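Local coordinates for uncharacterized protein (Borrelia turicatae, PDB 5VJ4), which is of unknown function but is a putative surface protein of a relapsing fever spirochete, probably a lipoprotein, with a suggested role in lipid binding, at residues L160-E165 and Y216-F221; K179-N184 and V233-Y238; A243-T248 and R280-Y285. All coordinates share one frame; numbering follows the deposited sequence.

Interaction 1 of 3, residues L160-E165 and Y216-F221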
loop_
_atom_site.group_PDB
_atom_site.type_symbol
_atom_site.label_atom_id
_atom_site.label_comp_id
_atom_site.label_asym_id
_atom_site.label_seq_id
_atom_site.Cartn_x
_atom_site.Cartn_y
_atom_site.Cartn_z
ATOM N N LEU A 160 20.723 12.194 -8.745
ATOM C CA LEU A 160 20.685 11.639 -10.080
ATOM C C LEU A 160 22.013 11.013 -10.453
ATOM O O LEU A 160 22.025 9.987 -11.157
ATOM C CB LEU A 160 20.247 12.685 -11.071
ATOM C CG LEU A 160 18.814 13.138 -10.842
ATOM C CD1 LEU A 160 18.476 14.365 -11.669
ATOM C CD2 LEU A 160 17.893 11.995 -11.213
ATOM N N LYS A 161 23.119 11.596 -9.951
ATOM C CA LYS A 161 24.466 11.027 -10.185
ATOM C C LYS A 161 24.484 9.614 -9.612
ATOM O O LYS A 161 24.873 8.649 -10.314
ATOM C CB LYS A 161 25.599 11.925 -9.633
ATOM N N THR A 162 23.992 9.489 -8.371
ATOM C CA THR A 162 23.887 8.186 -7.711
ATOM C C THR A 162 23.037 7.222 -8.529
ATOM O O THR A 162 23.472 6.106 -8.822
ATOM C CB THR A 162 23.347 8.311 -6.282
ATOM O OG1 THR A 162 24.383 8.778 -5.421
ATOM C CG2 THR A 162 22.878 6.982 -5.758
ATOM N N LYS A 163 21.843 7.668 -8.911
ATOM C CA LYS A 163 20.947 6.849 -9.729
ATOM C C LYS A 163 21.615 6.366 -11.027
ATOM O O LYS A 163 21.313 5.266 -11.538
ATOM C CB LYS A 163 19.641 7.590 -10.007
ATOM C CG LYS A 163 18.581 6.750 -10.701
ATOM C CD LYS A 163 17.394 7.575 -11.182
ATOM C CE LYS A 163 16.500 6.701 -12.043
ATOM N NZ LYS A 163 15.499 7.485 -12.798
ATOM N N GLY A 164 22.537 7.181 -11.535
ATOM C CA GLY A 164 23.292 6.835 -12.742
ATOM C C GLY A 164 24.270 5.693 -12.534
ATOM O O GLY A 164 24.344 4.764 -13.364
ATOM N N GLU A 165 25.031 5.773 -11.437
ATOM C CA GLU A 165 25.884 4.656 -11.009
ATOM C C GLU A 165 25.056 3.384 -10.921
ATOM O O GLU A 165 25.371 2.362 -11.557
ATOM C CB GLU A 165 26.524 4.933 -9.652
ATOM C CG GLU A 165 27.201 6.282 -9.507
ATOM C CD GLU A 165 28.271 6.554 -10.562
ATOM O OE1 GLU A 165 28.691 7.730 -10.626
ATOM O OE2 GLU A 165 28.705 5.626 -11.313
ATOM N N TYR A 216 17.524 10.792 1.272
ATOM C CA TYR A 216 17.219 9.492 1.830
ATOM C C TYR A 216 17.371 8.371 0.796
ATOM O O TYR A 216 17.543 7.199 1.171
ATOM C CB TYR A 216 15.795 9.428 2.411
ATOM C CG TYR A 216 15.506 10.296 3.625
ATOM C CD1 TYR A 216 16.514 10.666 4.524
ATOM C CD2 TYR A 216 14.205 10.713 3.905
ATOM C CE1 TYR A 216 16.228 11.429 5.647
ATOM C CE2 TYR A 216 13.913 11.497 5.023
ATOM C CZ TYR A 216 14.926 11.859 5.876
ATOM O OH TYR A 216 14.647 12.637 6.960
ATOM N N TYR A 217 17.305 8.726 -0.490
ATOM C CA TYR A 217 17.192 7.717 -1.544
ATOM C C TYR A 217 18.544 7.332 -2.130
ATOM O O TYR A 217 18.663 6.290 -2.760
ATOM C CB TYR A 217 16.140 8.129 -2.615
ATOM C CG TYR A 217 14.714 7.882 -2.126
ATOM C CD1 TYR A 217 14.026 8.862 -1.417
ATOM C CD2 TYR A 217 14.073 6.646 -2.323
ATOM C CE1 TYR A 217 12.739 8.632 -0.925
ATOM C CE2 TYR A 217 12.787 6.400 -1.820
ATOM C CZ TYR A 217 12.123 7.397 -1.119
ATOM O OH TYR A 217 10.846 7.183 -0.624
ATOM N N ALA A 218 19.562 8.165 -1.913
ATOM C CA ALA A 218 20.896 7.890 -2.442
ATOM C C ALA A 218 21.447 6.528 -1.965
ATOM O O ALA A 218 21.765 5.678 -2.819
ATOM C CB ALA A 218 21.832 9.022 -2.135
ATOM N N PRO A 219 21.490 6.281 -0.619
ATOM C CA PRO A 219 21.825 4.957 -0.138
ATOM C C PRO A 219 21.032 3.847 -0.817
ATOM O O PRO A 219 21.596 2.778 -1.110
ATOM C CB PRO A 219 21.384 5.011 1.313
ATOM C CG PRO A 219 21.588 6.411 1.708
ATOM C CD PRO A 219 21.135 7.158 0.512
ATOM N N ARG A 220 19.740 4.107 -1.057
ATOM C CA ARG A 220 18.843 3.081 -1.524
ATOM C C ARG A 220 19.194 2.652 -2.943
ATOM O O ARG A 220 19.074 1.466 -3.276
ATOM C CB ARG A 220 17.378 3.493 -1.351
ATOM C CG ARG A 220 17.037 3.892 0.083
ATOM C CD ARG A 220 15.620 4.454 0.225
ATOM N NE ARG A 220 15.231 4.601 1.616
ATOM C CZ ARG A 220 14.473 5.583 2.099
ATOM N NH1 ARG A 220 14.014 6.530 1.308
ATOM N NH2 ARG A 220 14.188 5.641 3.402
ATOM N N PHE A 221 19.679 3.600 -3.745
ATOM C CA PHE A 221 20.149 3.299 -5.100
ATOM C C PHE A 221 21.527 2.663 -5.033
ATOM O O PHE A 221 21.748 1.608 -5.632
ATOM C CB PHE A 221 20.204 4.552 -5.951
ATOM C CG PHE A 221 18.879 4.969 -6.511
ATOM C CD1 PHE A 221 18.228 4.194 -7.442
ATOM C CD2 PHE A 221 18.307 6.181 -6.143
ATOM C CE1 PHE A 221 17.004 4.594 -7.977
ATOM C CE2 PHE A 221 17.086 6.590 -6.669
ATOM C CZ PHE A 221 16.431 5.792 -7.586
#
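Lys163 lays the start of its aliphatic chain over one face of the Phe221 ring, a CH-pi contact in which CG sits 4.0 Å from the ring centroid, 19° off the normal and displaced toward the rim. The nearest ring atom to Lys163 CG is Phe221 CE1, at 3.8 Å, and farther along the chain Lys163 CD approaches Phe221 CZ at 4.1 Å. CG is anti to the backbone N of Lys163 (chi1 -173°), and the chain beyond it is extended, which carries the ammonium past the ring to a salt bridge with Asp190 on helix 176-201. The lysine thus serves two ends: methylenes on the phenyl ring, charge on a carboxylate of a third helix.

One residue earlier, Thr162 points its CB toward helix 218-222. Its CG2 touches Phe221 CB at 3.6 Å and lies 3.4 Å from Ala218 O, while its hydroxyl OG1 comes no nearer than 4.2 Å to Ala218 CB. The methyl therefore fills the angle between the Ala218 carbonyl and the base of the phenylalanine side chain. Tyr189 meets the Phe221 ring edge to face, and Cys186 packs against both Phe221 and Lys163, so helix 176-201 completes the junction between helix 145-171 and the short helix 218-222 of this all-helical fold. No hydrogen bond crosses between the two segments; the direct contact rests on van der Waals and CH-pi packing, and the only charge of the touching side chains, the Lys163 ammonium, is paired with Asp190 outside it.

Interaction 2 of 3, residues K179-N184 and V233-Y238. With SO4 (sulfate ion), chain I.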
loop_
_atom_site.group_PDB
_atom_site.type_symbol
_atom_site.label_atom_id
_atom_site.label_comp_id
_atom_site.label_asym_id
_atom_site.label_seq_id
_atom_site.Cartn_x
_atom_site.Cartn_y
_atom_site.Cartn_z
ATOM N N LYS A 179 18.397 -7.994 -13.823
ATOM C CA LYS A 179 18.171 -6.667 -14.421
ATOM C C LYS A 179 16.759 -6.120 -14.144
ATOM O O LYS A 179 16.601 -5.073 -13.503
ATOM C CB LYS A 179 18.435 -6.723 -15.936
ATOM C CG LYS A 179 18.458 -5.373 -16.634
ATOM C CD LYS A 179 18.259 -5.513 -18.137
ATOM C CE LYS A 179 18.698 -4.258 -18.884
ATOM N NZ LYS A 179 18.123 -4.263 -20.255
ATOM N N THR A 180 15.752 -6.873 -14.592
ATOM C CA THR A 180 14.359 -6.476 -14.475
ATOM C C THR A 180 14.011 -6.054 -13.059
ATOM O O THR A 180 13.518 -4.939 -12.844
ATOM C CB THR A 180 13.399 -7.592 -14.966
ATOM O OG1 THR A 180 13.530 -7.726 -16.374
ATOM C CG2 THR A 180 11.964 -7.242 -14.710
ATOM N N ARG A 181 14.298 -6.926 -12.096
ATOM C CA ARG A 181 13.837 -6.711 -10.729
ATOM C C ARG A 181 14.387 -5.434 -10.141
ATOM O O ARG A 181 13.697 -4.776 -9.337
ATOM C CB ARG A 181 14.197 -7.883 -9.827
ATOM C CG ARG A 181 13.170 -8.116 -8.738
ATOM C CD ARG A 181 13.425 -9.423 -8.067
ATOM N NE ARG A 181 12.699 -9.534 -6.806
ATOM C CZ ARG A 181 13.011 -10.403 -5.847
ATOM N NH1 ARG A 181 14.044 -11.234 -5.997
ATOM N NH2 ARG A 181 12.272 -10.456 -4.752
ATOM N N LEU A 182 15.617 -5.092 -10.536
ATOM C CA LEU A 182 16.203 -3.838 -10.102
ATOM C C LEU A 182 15.523 -2.629 -10.738
ATOM O O LEU A 182 15.191 -1.670 -10.040
ATOM C CB LEU A 182 17.706 -3.831 -10.323
ATOM C CG LEU A 182 18.478 -4.850 -9.474
ATOM C CD1 LEU A 182 19.943 -4.756 -9.833
ATOM C CD2 LEU A 182 18.308 -4.656 -7.967
ATOM N N GLN A 183 15.284 -2.695 -12.048
ATOM C CA GLN A 183 14.582 -1.625 -12.743
ATOM C C GLN A 183 13.234 -1.346 -12.065
ATOM O O GLN A 183 12.925 -0.179 -11.787
ATOM C CB GLN A 183 14.378 -1.969 -14.204
ATOM C CG GLN A 183 15.652 -1.943 -15.024
ATOM C CD GLN A 183 15.446 -2.467 -16.430
ATOM O OE1 GLN A 183 14.599 -3.336 -16.667
ATOM N NE2 GLN A 183 16.232 -1.954 -17.371
ATOM N N ASN A 184 12.461 -2.400 -11.763
ATOM C CA ASN A 184 11.193 -2.201 -11.076
ATOM C C ASN A 184 11.340 -1.447 -9.767
ATOM O O ASN A 184 10.592 -0.502 -9.507
ATOM C CB ASN A 184 10.466 -3.516 -10.884
ATOM C CG ASN A 184 10.175 -4.193 -12.203
ATOM O OD1 ASN A 184 10.542 -3.687 -13.261
ATOM N ND2 ASN A 184 9.503 -5.330 -12.151
ATOM N N VAL A 233 19.292 -11.759 -1.198
ATOM C CA VAL A 233 18.904 -10.695 -0.274
ATOM C C VAL A 233 17.609 -9.999 -0.676
ATOM O O VAL A 233 16.799 -9.675 0.202
ATOM C CB VAL A 233 20.030 -9.708 -0.015
ATOM C CG1 VAL A 233 21.244 -10.467 0.483
ATOM C CG2 VAL A 233 20.422 -8.967 -1.265
HETATM N N MSE A 234 17.382 -9.860 -1.987
HETATM C CA MSE A 234 16.119 -9.288 -2.511
HETATM C C MSE A 234 14.854 -9.939 -1.996
HETATM O O MSE A 234 13.810 -9.287 -1.944
HETATM C CB MSE A 234 16.054 -9.289 -4.030
HETATM C CG MSE A 234 17.393 -8.887 -4.615
HETATM SE SE MSE A 234 17.173 -8.545 -6.546
HETATM C CE MSE A 234 19.016 -9.007 -7.059
ATOM N N ASP A 235 14.914 -11.203 -1.593
ATOM C CA ASP A 235 13.720 -11.870 -1.075
ATOM C C ASP A 235 13.376 -11.434 0.363
ATOM O O ASP A 235 12.427 -11.942 0.958
ATOM C CB ASP A 235 13.855 -13.396 -1.167
ATOM C CG ASP A 235 13.888 -13.908 -2.607
ATOM O OD1 ASP A 235 13.337 -13.228 -3.504
ATOM O OD2 ASP A 235 14.460 -15.005 -2.833
ATOM N N ASP A 236 14.150 -10.506 0.922
ATOM C CA ASP A 236 13.832 -9.944 2.210
ATOM C C ASP A 236 13.807 -8.436 2.087
ATOM O O ASP A 236 14.692 -7.843 1.454
ATOM C CB ASP A 236 14.875 -10.371 3.252
ATOM C CG ASP A 236 14.364 -10.259 4.694
ATOM O OD1 ASP A 236 13.129 -10.267 4.946
ATOM O OD2 ASP A 236 15.228 -10.177 5.584
ATOM N N ILE A 237 12.810 -7.809 2.696
ATOM C CA ILE A 237 12.750 -6.362 2.632
ATOM C C ILE A 237 14.029 -5.745 3.225
ATOM O O ILE A 237 14.563 -4.792 2.660
ATOM C CB ILE A 237 11.449 -5.782 3.205
ATOM C CG1 ILE A 237 11.394 -5.992 4.706
ATOM C CG2 ILE A 237 10.214 -6.379 2.523
ATOM C CD1 ILE A 237 11.734 -4.730 5.462
ATOM N N TYR A 238 14.571 -6.327 4.297
ATOM C CA TYR A 238 15.820 -5.775 4.884
ATOM C C TYR A 238 16.989 -5.841 3.900
ATOM O O TYR A 238 17.995 -5.178 4.096
ATOM C CB TYR A 238 16.229 -6.488 6.175
ATOM C CG TYR A 238 15.377 -6.255 7.409
ATOM C CD1 TYR A 238 14.080 -6.791 7.522
ATOM C CD2 TYR A 238 15.872 -5.522 8.477
ATOM C CE1 TYR A 238 13.302 -6.569 8.670
ATOM C CE2 TYR A 238 15.106 -5.302 9.631
ATOM C CZ TYR A 238 13.842 -5.831 9.730
ATOM O OH TYR A 238 13.118 -5.604 10.887
HETATM S S SO4 I . 8.678 -9.560 -4.756
HETATM O O1 SO4 I . 9.859 -9.675 -3.877
HETATM O O2 SO4 I . 7.559 -9.247 -3.833
HETATM O O3 SO4 I . 8.858 -8.476 -5.798
HETATM O O4 SO4 I . 8.460 -10.911 -5.342
#
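Arg181 reaches from helix 176-201, one helix of an all-alpha fold, to residues 233-235, the end of a 3-10 segment, at a place where two subunits also meet. Its CB points toward that segment and starts an extended run from CG to NE that lies antiparallel alongside the Met234 side chain. Along this run CD passes the selenium SE of Met234, modelled as selenomethionine, at 4.1 Å. At the guanidinium, CZ and NH1 lie beneath Met234 CB, which rests over one face of the group, offset toward its rim, 3.4 Å from NH1.

The two terminal nitrogens then grip a single carboxylate oxygen end-on. Arg181 NH2 forms a salt bridge with Asp235 OD1 at 3.2 Å, arriving nearly along the C-O axis, whereas NH1 reaches the same OD1 at 3.3 Å from above the carboxylate plane. Both bonds are bent, with N-H...O angles near 145°, and the guanidinium and carboxylate planes are turned 39° apart.

A third bond leaves NH2 in the guanidinium plane for O1 of a sulfate ion, 2.7 Å away. The sulfate, probably from the crystallisation liquor, is also hydrogen-bonded by Arg181 NE of the second subunit and is thus shared across the interface. Arg181 of the second subunit packs on Asp235 as well. Met234 O accepts a hydrogen bond from Trp240 NE1, tying the 3-10 segment to the chain that follows. Beside the polar group the contact is apolar: Leu182 CD2 touches Met234 SE at 4.3 Å.

Interaction 3 of 3, residues A243-T248 and R280-Y285. With SO4 (sulfate ion), chain E.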
loop_
_atom_site.group_PDB
_atom_site.type_symbol
_atom_site.label_atom_id
_atom_site.label_comp_id
_atom_site.label_asym_id
_atom_site.label_seq_id
_atom_site.Cartn_x
_atom_site.Cartn_y
_atom_site.Cartn_z
ATOM N N ALA A 243 22.231 0.896 5.820
ATOM C CA ALA A 243 22.448 1.003 7.251
ATOM C C ALA A 243 21.503 1.997 7.924
ATOM O O ALA A 243 20.900 1.689 8.965
ATOM C CB ALA A 243 23.895 1.335 7.530
ATOM N N ASP A 244 21.353 3.168 7.314
ATOM C CA ASP A 244 20.470 4.202 7.846
ATOM C C ASP A 244 19.056 3.703 7.957
ATOM O O ASP A 244 18.406 3.873 9.007
ATOM C CB ASP A 244 20.503 5.460 6.974
ATOM C CG ASP A 244 21.797 6.248 7.113
ATOM O OD1 ASP A 244 22.494 6.128 8.156
ATOM O OD2 ASP A 244 22.105 6.988 6.155
ATOM N N ASP A 245 18.579 3.080 6.881
ATOM C CA ASP A 245 17.248 2.496 6.894
ATOM C C ASP A 245 17.120 1.455 7.992
ATOM O O ASP A 245 16.174 1.517 8.781
ATOM C CB ASP A 245 16.883 1.942 5.535
ATOM C CG ASP A 245 16.684 3.036 4.493
ATOM O OD1 ASP A 245 16.351 4.175 4.871
ATOM O OD2 ASP A 245 16.874 2.766 3.286
ATOM N N ARG A 246 18.087 0.539 8.070
ATOM C CA ARG A 246 18.134 -0.466 9.140
ATOM C C ARG A 246 17.977 0.177 10.507
ATOM O O ARG A 246 17.037 -0.189 11.259
ATOM C CB ARG A 246 19.395 -1.321 9.082
ATOM C CG ARG A 246 19.350 -2.298 7.923
ATOM C CD ARG A 246 20.411 -3.375 7.952
ATOM N NE ARG A 246 21.759 -2.821 7.971
ATOM C CZ ARG A 246 22.445 -2.486 6.890
ATOM N NH1 ARG A 246 23.677 -1.996 7.012
ATOM N NH2 ARG A 246 21.895 -2.626 5.689
ATOM N N ALA A 247 18.844 1.165 10.789
ATOM C CA ALA A 247 18.725 1.962 12.026
ATOM C C ALA A 247 17.297 2.386 12.289
ATOM O O ALA A 247 16.729 2.053 13.342
ATOM C CB ALA A 247 19.643 3.171 12.007
ATOM N N THR A 248 16.685 3.051 11.304
ATOM C CA THR A 248 15.334 3.576 11.509
ATOM C C THR A 248 14.350 2.464 11.809
ATOM O O THR A 248 13.565 2.557 12.764
ATOM C CB THR A 248 14.834 4.411 10.333
ATOM O OG1 THR A 248 15.813 5.383 9.993
ATOM C CG2 THR A 248 13.585 5.129 10.730
ATOM N N ARG A 280 8.736 4.464 2.503
ATOM C CA ARG A 280 8.001 5.678 2.718
ATOM C C ARG A 280 7.654 5.904 4.197
ATOM O O ARG A 280 7.758 7.010 4.697
ATOM C CB ARG A 280 6.778 5.705 1.857
ATOM C CG ARG A 280 6.145 7.053 1.883
ATOM C CD ARG A 280 5.050 7.149 0.860
ATOM N NE ARG A 280 4.521 8.512 0.884
ATOM C CZ ARG A 280 3.480 8.890 1.616
ATOM N NH1 ARG A 280 3.080 10.144 1.566
ATOM N NH2 ARG A 280 2.833 8.012 2.392
HETATM N N MSE A 281 7.286 4.849 4.904
HETATM C CA MSE A 281 7.009 4.981 6.326
HETATM C C MSE A 281 8.251 5.415 7.041
HETATM O O MSE A 281 8.160 6.083 8.041
HETATM C CB MSE A 281 6.568 3.650 6.853
HETATM C CG MSE A 281 6.448 3.718 8.359
HETATM SE SE MSE A 281 6.375 1.873 9.090
HETATM C CE MSE A 281 8.242 1.299 9.150
ATOM N N ILE A 282 9.414 5.062 6.513
ATOM C CA ILE A 282 10.692 5.428 7.134
ATOM C C ILE A 282 10.983 6.927 6.990
ATOM O O ILE A 282 11.375 7.577 7.977
ATOM C CB ILE A 282 11.883 4.603 6.556
ATOM C CG1 ILE A 282 11.691 3.114 6.838
ATOM C CG2 ILE A 282 13.222 5.065 7.121
ATOM C CD1 ILE A 282 12.856 2.250 6.419
ATOM N N ASP A 283 10.821 7.455 5.765
ATOM C CA ASP A 283 10.979 8.881 5.504
ATOM C C ASP A 283 10.025 9.652 6.422
ATOM O O ASP A 283 10.450 10.582 7.130
ATOM C CB ASP A 283 10.675 9.236 4.039
ATOM C CG ASP A 283 11.549 8.487 3.025
ATOM O OD1 ASP A 283 12.691 8.045 3.364
ATOM O OD2 ASP A 283 11.068 8.372 1.859
ATOM N N ILE A 284 8.751 9.245 6.456
ATOM C CA ILE A 284 7.787 10.005 7.226
ATOM C C ILE A 284 8.208 10.039 8.688
ATOM O O ILE A 284 8.248 11.103 9.286
ATOM C CB ILE A 284 6.395 9.418 7.082
ATOM C CG1 ILE A 284 5.819 9.797 5.721
ATOM C CG2 ILE A 284 5.507 9.893 8.217
ATOM C CD1 ILE A 284 4.902 8.752 5.097
ATOM N N TYR A 285 8.548 8.869 9.230
ATOM C CA TYR A 285 8.942 8.751 10.609
ATOM C C TYR A 285 10.107 9.685 10.915
ATOM O O TYR A 285 10.141 10.333 11.956
ATOM C CB TYR A 285 9.359 7.325 10.925
ATOM C CG TYR A 285 9.914 7.182 12.321
ATOM C CD1 TYR A 285 9.065 7.155 13.426
ATOM C CD2 TYR A 285 11.290 7.117 12.537
ATOM C CE1 TYR A 285 9.563 7.051 14.710
ATOM C CE2 TYR A 285 11.806 7.031 13.807
ATOM C CZ TYR A 285 10.935 6.990 14.886
ATOM O OH TYR A 285 11.441 6.872 16.148
HETATM S S SO4 E . 24.962 -0.872 3.620
HETATM O O1 SO4 E . 26.067 -0.758 4.604
HETATM O O2 SO4 E . 23.931 -1.770 4.170
HETATM O O3 SO4 E . 25.417 -1.395 2.302
HETATM O O4 SO4 E . 24.337 0.453 3.452
#
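A steep helix-helix crossing, buried near the middle of the all-helical fold, joins the first turns of helix 243-256 to the long helix 263-301; the local axes pass 10.4 Å apart at 74°. Thr248 and Ile282 make the centre of it. Ile282 CG2 lies 3.6 Å from Thr248 CG2 and also touches Thr248 CB, the two side chains crossing at a slant. With OG1 of Thr248 beside the backbone N (chi1 -50°), its CG2 methyl is left to reach across the contact and meets Tyr285 CD2 at 3.5 Å, approaching the ring obliquely. The methyl is thereby lodged between an isoleucine branch and a tyrosine ring one helical turn apart.

Asp245 crosses Ile282 at about a right angle: Ile282 CD1 is 4.1 Å from Asp245 CB, and Ile282 CG2 is 4.0 Å from Asp245 OD1. The polar ends of these side chains find partners outside the two segments. Arg286 forms a salt bridge with Asp245 OD1 and donates from NE to Thr248 OG1, Arg220 pairs with Asp245 OD2, and Tyr285 OH bonds to Glu251.

The opening turn of helix 243-256 also holds a sulfate ion, probably from the crystallisation liquor. Ala243 N donates to its O4, where the helix dipole may favour an anion. Arg246, its chain bent at chi3 (-58°), brings its guanidinium beneath Ala243 CA and points both terminal nitrogens at one sulfate oxygen: O2 lies 2.7 Å from Arg246 NH2 and 2.9 Å from Arg246 NH1.

How the interactions relate
Interactions 1 and 3 touch directly, although their centres are 16 Å apart. Arg220 NH2 forms a salt bridge of 2.8 Å with Asp283 OD1; the same arginine that holds Asp245 thus bridges acids on both helices of interaction 3, whose OD1 atoms (Asp245 and Asp283) stand 5.5 Å apart. Tyr217 OH, 2.8 Å from Asp283 OD2, probably adds a hydrogen bond. Interaction 2 stands apart, about 7 Å from interaction 1 and 5 Å from interaction 3 between nearest atoms; its first helix, 176-201, follows helix 145-171 of interaction 1. Interactions 2 and 3 each hold a sulfate, probably from the crystallisation liquor; that of interaction 2 is shared with the second subunit.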